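Side-chain contacts in arylalkylamine N-Acetyltransferase like 5b (Aedes aegypti, PDB 4FD4), which probably catalyses transfer of an acyl group from coenzyme A thioesters to arylalkylamines such as serotonin and dopamine, as a member of the GNAT acetyltransferase family: residues A[80-83]-A[84-87]; A[64-67]-A[68-71]; A[167-170]-A[171-174]. All coordinates share one frame; numbering follows the deposited sequence.

Contact 1 of 3, residues A[80-83]-A[84-87]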
loop_
_atom_site.group_PDB
_atom_site.type_symbol
_atom_site.label_atom_id
_atom_site.label_comp_id
_atom_site.label_asym_id
_atom_site.label_seq_id
_atom_site.Cartn_x
_atom_site.Cartn_y
_atom_site.Cartn_z
ATOM N N PRO A 80 -9.846 0.929 5.248
ATOM C CA PRO A 80 -10.000 2.015 6.219
ATOM C C PRO A 80 -8.880 1.960 7.246
ATOM O O PRO A 80 -8.354 0.888 7.532
ATOM C CB PRO A 80 -11.359 1.722 6.872
ATOM C CG PRO A 80 -11.523 0.204 6.733
ATOM C CD PRO A 80 -10.799 -0.176 5.453
ATOM N N ILE A 81 -8.494 3.116 7.771
ATOM C CA ILE A 81 -7.654 3.147 8.966
ATOM C C ILE A 81 -8.354 4.031 9.985
ATOM O O ILE A 81 -9.151 4.903 9.620
ATOM C CB ILE A 81 -6.235 3.689 8.688
ATOM C CG1 ILE A 81 -6.321 5.068 8.038
ATOM C CG2 ILE A 81 -5.457 2.710 7.804
ATOM C CD1 ILE A 81 -4.963 5.721 7.818
ATOM N N GLN A 82 -8.066 3.802 11.256
ATOM C CA GLN A 82 -8.700 4.587 12.299
ATOM C C GLN A 82 -7.898 4.531 13.588
ATOM O O GLN A 82 -7.054 3.649 13.760
ATOM C CB GLN A 82 -10.122 4.098 12.531
ATOM C CG GLN A 82 -10.216 2.749 13.206
ATOM C CD GLN A 82 -11.652 2.318 13.423
ATOM O OE1 GLN A 82 -12.480 2.394 12.510
ATOM N NE2 GLN A 82 -11.958 1.864 14.637
ATOM N N PRO A 83 -8.133 5.498 14.492
ATOM C CA PRO A 83 -7.396 5.473 15.760
ATOM C C PRO A 83 -7.495 4.087 16.381
ATOM O O PRO A 83 -8.566 3.471 16.324
ATOM C CB PRO A 83 -8.131 6.520 16.616
ATOM C CG PRO A 83 -8.657 7.501 15.619
ATOM C CD PRO A 83 -9.051 6.650 14.407
ATOM N N GLY A 84 -6.389 3.597 16.934
ATOM C CA GLY A 84 -6.353 2.270 17.523
ATOM C C GLY A 84 -5.631 1.255 16.652
ATOM O O GLY A 84 -5.105 0.254 17.152
ATOM N N ASP A 85 -5.589 1.521 15.347
ATOM C CA ASP A 85 -5.065 0.544 14.398
ATOM C C ASP A 85 -3.596 0.204 14.632
ATOM O O ASP A 85 -3.243 -0.961 14.648
ATOM C CB ASP A 85 -5.327 0.966 12.947
ATOM C CG ASP A 85 -6.771 0.729 12.523
ATOM O OD1 ASP A 85 -7.119 1.093 11.381
ATOM O OD2 ASP A 85 -7.560 0.182 13.325
ATOM N N PRO A 86 -2.739 1.213 14.828
ATOM C CA PRO A 86 -1.336 0.877 15.126
ATOM C C PRO A 86 -1.143 -0.125 16.277
ATOM O O PRO A 86 -0.361 -1.079 16.132
ATOM C CB PRO A 86 -0.727 2.239 15.470
ATOM C CG PRO A 86 -1.529 3.198 14.639
ATOM C CD PRO A 86 -2.935 2.663 14.653
ATOM N N ASP A 87 -1.827 0.073 17.401
ATOM C CA ASP A 87 -1.686 -0.862 18.526
ATOM C C ASP A 87 -2.154 -2.274 18.164
ATOM O O ASP A 87 -1.495 -3.270 18.485
ATOM C CB ASP A 87 -2.428 -0.340 19.763
ATOM C CG ASP A 87 -1.770 0.898 20.364
ATOM O OD1 ASP A 87 -0.527 1.010 20.290
ATOM O OD2 ASP A 87 -2.494 1.762 20.901
HETATM O O HOH W 1 -9.227 0.210 10.528
#
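D85 and Q82 hold each other by two bonds that run in opposite directions across a tight turn. The backbone N of Q82 donates to carboxylate atom OD1 of D85 at 2.9 Å, and the backbone N of D85 returns a bond of 3.0 Å to the carbonyl O of Q82. The N-H of Q82 comes down on OD1 from well above the carboxylate plane (66° out of it). With chi1 at -77°, CG of D85 lies beside its own backbone N and the carboxylate reaches back along the incoming chain, where OD1 also sits 3.2 Å from CA of I81. The other oxygen, OD2, faces the aliphatic part of Q82, 3.7 Å from CG. A water has been placed between O of P80 (3.2 Å) and the same carboxylate, but it lies too near OD1 for its position to be trusted.

Behind this pair stands a type II beta turn from Q82 to D85. P83 occupies its second position, and G84 the third, with a positive phi (105°) at which a CB would collide with P83 O. G84 is also the N-cap, and D85 and P86 open the helix. The proline ring costs no helical bond in this first turn, and the acidic group near the amino end would probably be favoured by the helix dipole.

The turn therefore converts strand 71-81 directly into helix 85-95. I81, buried, pairs through its backbone with A126 of strand 126-134. I81, D85 and P86 all touch E112 of helix 99-115, and D87 forms a salt bridge to R113 of that helix.

Contact 2 of 3, residues A[64-67]-A[68-71]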
loop_
_atom_site.group_PDB
_atom_site.type_symbol
_atom_site.label_atom_id
_atom_site.label_comp_id
_atom_site.label_asym_id
_atom_site.label_seq_id
_atom_site.Cartn_x
_atom_site.Cartn_y
_atom_site.Cartn_z
ATOM N N ALA A 64 -6.653 -2.951 -12.887
ATOM C CA ALA A 64 -6.599 -2.478 -14.265
ATOM C C ALA A 64 -6.389 -3.738 -15.094
ATOM O O ALA A 64 -5.435 -4.513 -14.864
ATOM C CB ALA A 64 -5.446 -1.509 -14.455
ATOM N N GLU A 65 -7.297 -3.934 -16.047
ATOM C CA GLU A 65 -7.416 -5.170 -16.806
ATOM C C GLU A 65 -7.275 -4.888 -18.303
ATOM O O GLU A 65 -7.827 -3.916 -18.819
ATOM C CB GLU A 65 -8.798 -5.770 -16.523
ATOM C CG GLU A 65 -9.149 -7.062 -17.238
ATOM C CD GLU A 65 -10.559 -7.546 -16.883
ATOM O OE1 GLU A 65 -10.769 -8.776 -16.777
ATOM O OE2 GLU A 65 -11.459 -6.694 -16.704
ATOM N N ASP A 66 -6.527 -5.741 -18.989
ATOM C CA ASP A 66 -6.434 -5.708 -20.448
ATOM C C ASP A 66 -7.491 -6.679 -20.969
ATOM O O ASP A 66 -7.215 -7.864 -21.157
ATOM C CB ASP A 66 -5.029 -6.142 -20.885
ATOM C CG ASP A 66 -4.841 -6.134 -22.405
ATOM O OD1 ASP A 66 -5.833 -6.296 -23.146
ATOM O OD2 ASP A 66 -3.686 -5.990 -22.854
ATOM N N SER A 67 -8.708 -6.182 -21.176
ATOM C CA SER A 67 -9.833 -7.049 -21.528
ATOM C C SER A 67 -9.577 -7.858 -22.800
ATOM O O SER A 67 -10.053 -8.986 -22.930
ATOM C CB SER A 67 -11.124 -6.240 -21.664
ATOM O OG SER A 67 -11.040 -5.314 -22.733
ATOM N N ALA A 68 -8.822 -7.279 -23.731
ATOM C CA ALA A 68 -8.466 -7.965 -24.969
ATOM C C ALA A 68 -7.550 -9.167 -24.716
ATOM O O ALA A 68 -7.525 -10.114 -25.500
ATOM C CB ALA A 68 -7.817 -6.996 -25.942
ATOM N N ALA A 69 -6.791 -9.120 -23.624
ATOM C CA ALA A 69 -5.909 -10.222 -23.262
ATOM C C ALA A 69 -6.435 -10.990 -22.051
ATOM O O ALA A 69 -5.815 -11.962 -21.610
ATOM C CB ALA A 69 -4.503 -9.715 -23.002
ATOM N N LYS A 70 -7.585 -10.560 -21.534
ATOM C CA LYS A 70 -8.156 -11.128 -20.306
ATOM C C LYS A 70 -7.066 -11.274 -19.249
ATOM O O LYS A 70 -6.757 -12.385 -18.815
ATOM C CB LYS A 70 -8.824 -12.481 -20.577
ATOM C CG LYS A 70 -9.992 -12.820 -19.632
ATOM C CD LYS A 70 -9.531 -12.986 -18.179
ATOM C CE LYS A 70 -10.397 -12.174 -17.217
ATOM N NZ LYS A 70 -9.772 -12.064 -15.866
ATOM N N LYS A 71 -6.502 -10.141 -18.833
ATOM C CA LYS A 71 -5.304 -10.122 -17.993
ATOM C C LYS A 71 -5.247 -8.874 -17.107
ATOM O O LYS A 71 -5.485 -7.760 -17.583
ATOM C CB LYS A 71 -4.067 -10.168 -18.900
ATOM C CG LYS A 71 -2.739 -9.879 -18.216
ATOM C CD LYS A 71 -1.633 -9.703 -19.260
ATOM C CE LYS A 71 -0.265 -9.512 -18.610
ATOM N NZ LYS A 71 0.813 -9.396 -19.638
#
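D66 meets A69, K70 and K71 at the end of a beta hairpin that joins strand 61-66 to strand 71-81, with K70 and K71 both opposite D66 in a G1 beta bulge. K70, in the bulge, adopts the left-handed backbone conformation.

The compact part is the turn itself. A bond of 2.7 Å runs from N of D66 to O of K71, and the carbonyl O of D66 takes N of A69 at 2.8 Å. The return bond from N of K71 to the same carbonyl is weak, as is that from N of K70 to O of S67.

On the looser side, the lysine side chain of K70 bends at chi2 and chi3 to bring NZ back to E65, giving a long salt bridge of 3.6 Å to OE1. R10 NE of strand 7-11 forms a salt bridge to OE2, the stronger partner of E65, and the long bridge from K70 adds to it at OE1.

D66 has CG anti to its backbone N (chi1 -180°), which lays the carboxylate over the turn: OD2 bonds to the hydroxyl of Y138, OD1 weakly accepts N of A69 at 3.0 Å, and CG rests 3.6 Å from CB of A69.

Contact 3 of 3, residues A[167-170]-A[171-174]. With GOL (glycerol), chain D.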
loop_
_atom_site.group_PDB
_atom_site.type_symbol
_atom_site.label_atom_id
_atom_site.label_comp_id
_atom_site.label_asym_id
_atom_site.label_seq_id
_atom_site.Cartn_x
_atom_site.Cartn_y
_atom_site.Cartn_z
ATOM N N PHE A 167 3.838 5.919 0.230
ATOM C CA PHE A 167 4.408 5.854 -1.105
ATOM C C PHE A 167 5.915 5.684 -1.052
ATOM O O PHE A 167 6.640 6.548 -0.546
ATOM C CB PHE A 167 3.987 7.085 -1.905
ATOM C CG PHE A 167 2.498 7.215 -2.041
ATOM C CD1 PHE A 167 1.802 6.386 -2.902
ATOM C CD2 PHE A 167 1.789 8.136 -1.281
ATOM C CE1 PHE A 167 0.427 6.484 -3.020
ATOM C CE2 PHE A 167 0.411 8.237 -1.399
ATOM C CZ PHE A 167 -0.266 7.409 -2.271
ATOM N N THR A 168 6.349 4.542 -1.532
ATOM C CA THR A 168 7.696 4.083 -1.393
ATOM C C THR A 168 8.570 4.413 -2.582
ATOM O O THR A 168 9.729 4.260 -2.510
ATOM C CB THR A 168 7.750 2.564 -1.156
ATOM O OG1 THR A 168 6.827 2.193 -0.137
ATOM C CG2 THR A 168 9.114 2.162 -0.687
ATOM N N SER A 169 8.000 4.876 -3.673
ATOM C CA SER A 169 8.783 5.223 -4.847
ATOM C C SER A 169 8.628 6.654 -5.299
ATOM O O SER A 169 7.757 7.383 -4.869
ATOM C CB SER A 169 8.493 4.298 -5.988
ATOM O OG SER A 169 7.174 4.396 -6.414
ATOM N N VAL A 170 9.526 7.065 -6.164
ATOM C CA VAL A 170 9.536 8.431 -6.530
ATOM C C VAL A 170 8.323 8.688 -7.406
ATOM O O VAL A 170 7.646 9.673 -7.244
ATOM C CB VAL A 170 10.826 8.819 -7.250
ATOM C CG1 VAL A 170 11.094 7.884 -8.366
ATOM C CG2 VAL A 170 10.703 10.190 -7.768
ATOM N N PHE A 171 8.057 7.808 -8.339
ATOM C CA PHE A 171 6.926 8.007 -9.213
ATOM C C PHE A 171 5.687 8.359 -8.365
ATOM O O PHE A 171 5.070 9.413 -8.433
ATOM C CB PHE A 171 6.657 6.691 -9.940
ATOM C CG PHE A 171 7.761 5.642 -9.803
ATOM C CD1 PHE A 171 7.534 4.330 -10.212
ATOM C CD2 PHE A 171 9.023 5.962 -9.309
ATOM C CE1 PHE A 171 8.544 3.341 -10.089
ATOM C CE2 PHE A 171 10.046 4.994 -9.220
ATOM C CZ PHE A 171 9.817 3.681 -9.588
ATOM N N SER A 172 5.406 7.408 -7.514
ATOM C CA SER A 172 4.159 7.231 -6.779
ATOM C C SER A 172 3.929 8.470 -5.918
ATOM O O SER A 172 2.821 9.033 -5.876
ATOM C CB SER A 172 4.183 5.949 -5.950
ATOM O OG SER A 172 5.147 6.010 -4.929
ATOM N N VAL A 173 4.989 8.921 -5.250
ATOM C CA VAL A 173 4.921 10.184 -4.532
ATOM C C VAL A 173 4.494 11.272 -5.508
ATOM O O VAL A 173 3.612 12.084 -5.210
ATOM C CB VAL A 173 6.271 10.549 -3.895
ATOM C CG1 VAL A 173 6.192 11.898 -3.207
ATOM C CG2 VAL A 173 6.699 9.466 -2.908
ATOM N N LYS A 174 5.118 11.285 -6.683
ATOM C CA LYS A 174 4.806 12.315 -7.680
ATOM C C LYS A 174 3.318 12.360 -8.059
ATOM O O LYS A 174 2.742 13.442 -8.227
ATOM C CB LYS A 174 5.676 12.136 -8.926
ATOM C CG LYS A 174 6.873 13.069 -8.946
ATOM C CD LYS A 174 8.181 12.305 -9.116
ATOM C CE LYS A 174 9.376 13.211 -8.834
ATOM N NZ LYS A 174 9.443 13.600 -7.395
HETATM C C1 GOL D . 2.954 2.633 -2.649
HETATM O O1 GOL D . 4.053 3.184 -3.339
HETATM C C2 GOL D . 3.193 1.142 -2.551
HETATM O O2 GOL D . 2.289 0.476 -3.416
HETATM C C3 GOL D . 3.016 0.715 -1.097
HETATM O O3 GOL D . 3.752 -0.465 -0.851
#
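S169 and S172 face each other across the first turn of helix 170-178, where S169 is the N-cap. Both hydroxyls sit between their own backbone N and carbonyl carbon (chi1 64° in S169, 66° in S172), which turns them inward to the same spot. The OG of S169 donates to OG of S172 at 3.0 Å, and OG of S172 in turn donates to O of S169 at 2.9 Å. That carbonyl also takes N of V173 at 3.2 Å in the first helical bond of this turn; hydroxyl and amide reach it from the same face of its plane.

Beneath the serines, F167 turns its CB toward S172 OG (3.4 Å) and V173 CG2, while O of S172 stands over one face of its ring, offset toward the rim. This packs the end of strand 162-167 against the underside of the helix. As modelled, the F171 ring lies with one face over the S169 side chain: OG lies over the ring centre and CB makes a CH-pi contact at 3.7 Å from the centroid. The ring's placement is doubtful, because V170 CG1 is impossibly close to its edge and chi1 of F171 is unusual (-12°). A crystal neighbour touches both residues and may influence them. On the outer side K174 runs obliquely over V170.

A glycerol, probably from the crystallisation liquor, accepts N of T168 at O1 (3.2 Å) and makes a weak bond from O1 to S172 OG. Bound also by L132 N and Y28 OH, it bridges strand 126-134 and the end of strand 162-167, consistent with the cleft where GNAT enzymes hold acyl-CoA.

Through T168 N and S172 OG, both bonded to O1, the helix start probably presents a polar edge to that cleft.

The three contacts all join successive elements of the fold, but at different places. Contacts 1 and 2 touch the two ends of strand 71-81: the 64-71 hairpin leads into it and the 80-87 turn leads out of it, so their centres lie 35 Å apart on opposite sides of the chain's centre. Contact 2 is the most peripheral, its centre about 23 Å from that of the chain, and contact 3 the innermost, about 11 Å. None touches another, and each mixes buried and exposed residues. Chemistry follows place: carboxylate to backbone amide at the turn; backbone bonds around D66, with a long lysine-glutamate bridge at the edge, in the hairpin; hydroxyl-to-hydroxyl and hydroxyl-to-carbonyl bonds beside the glycerol at 167-174.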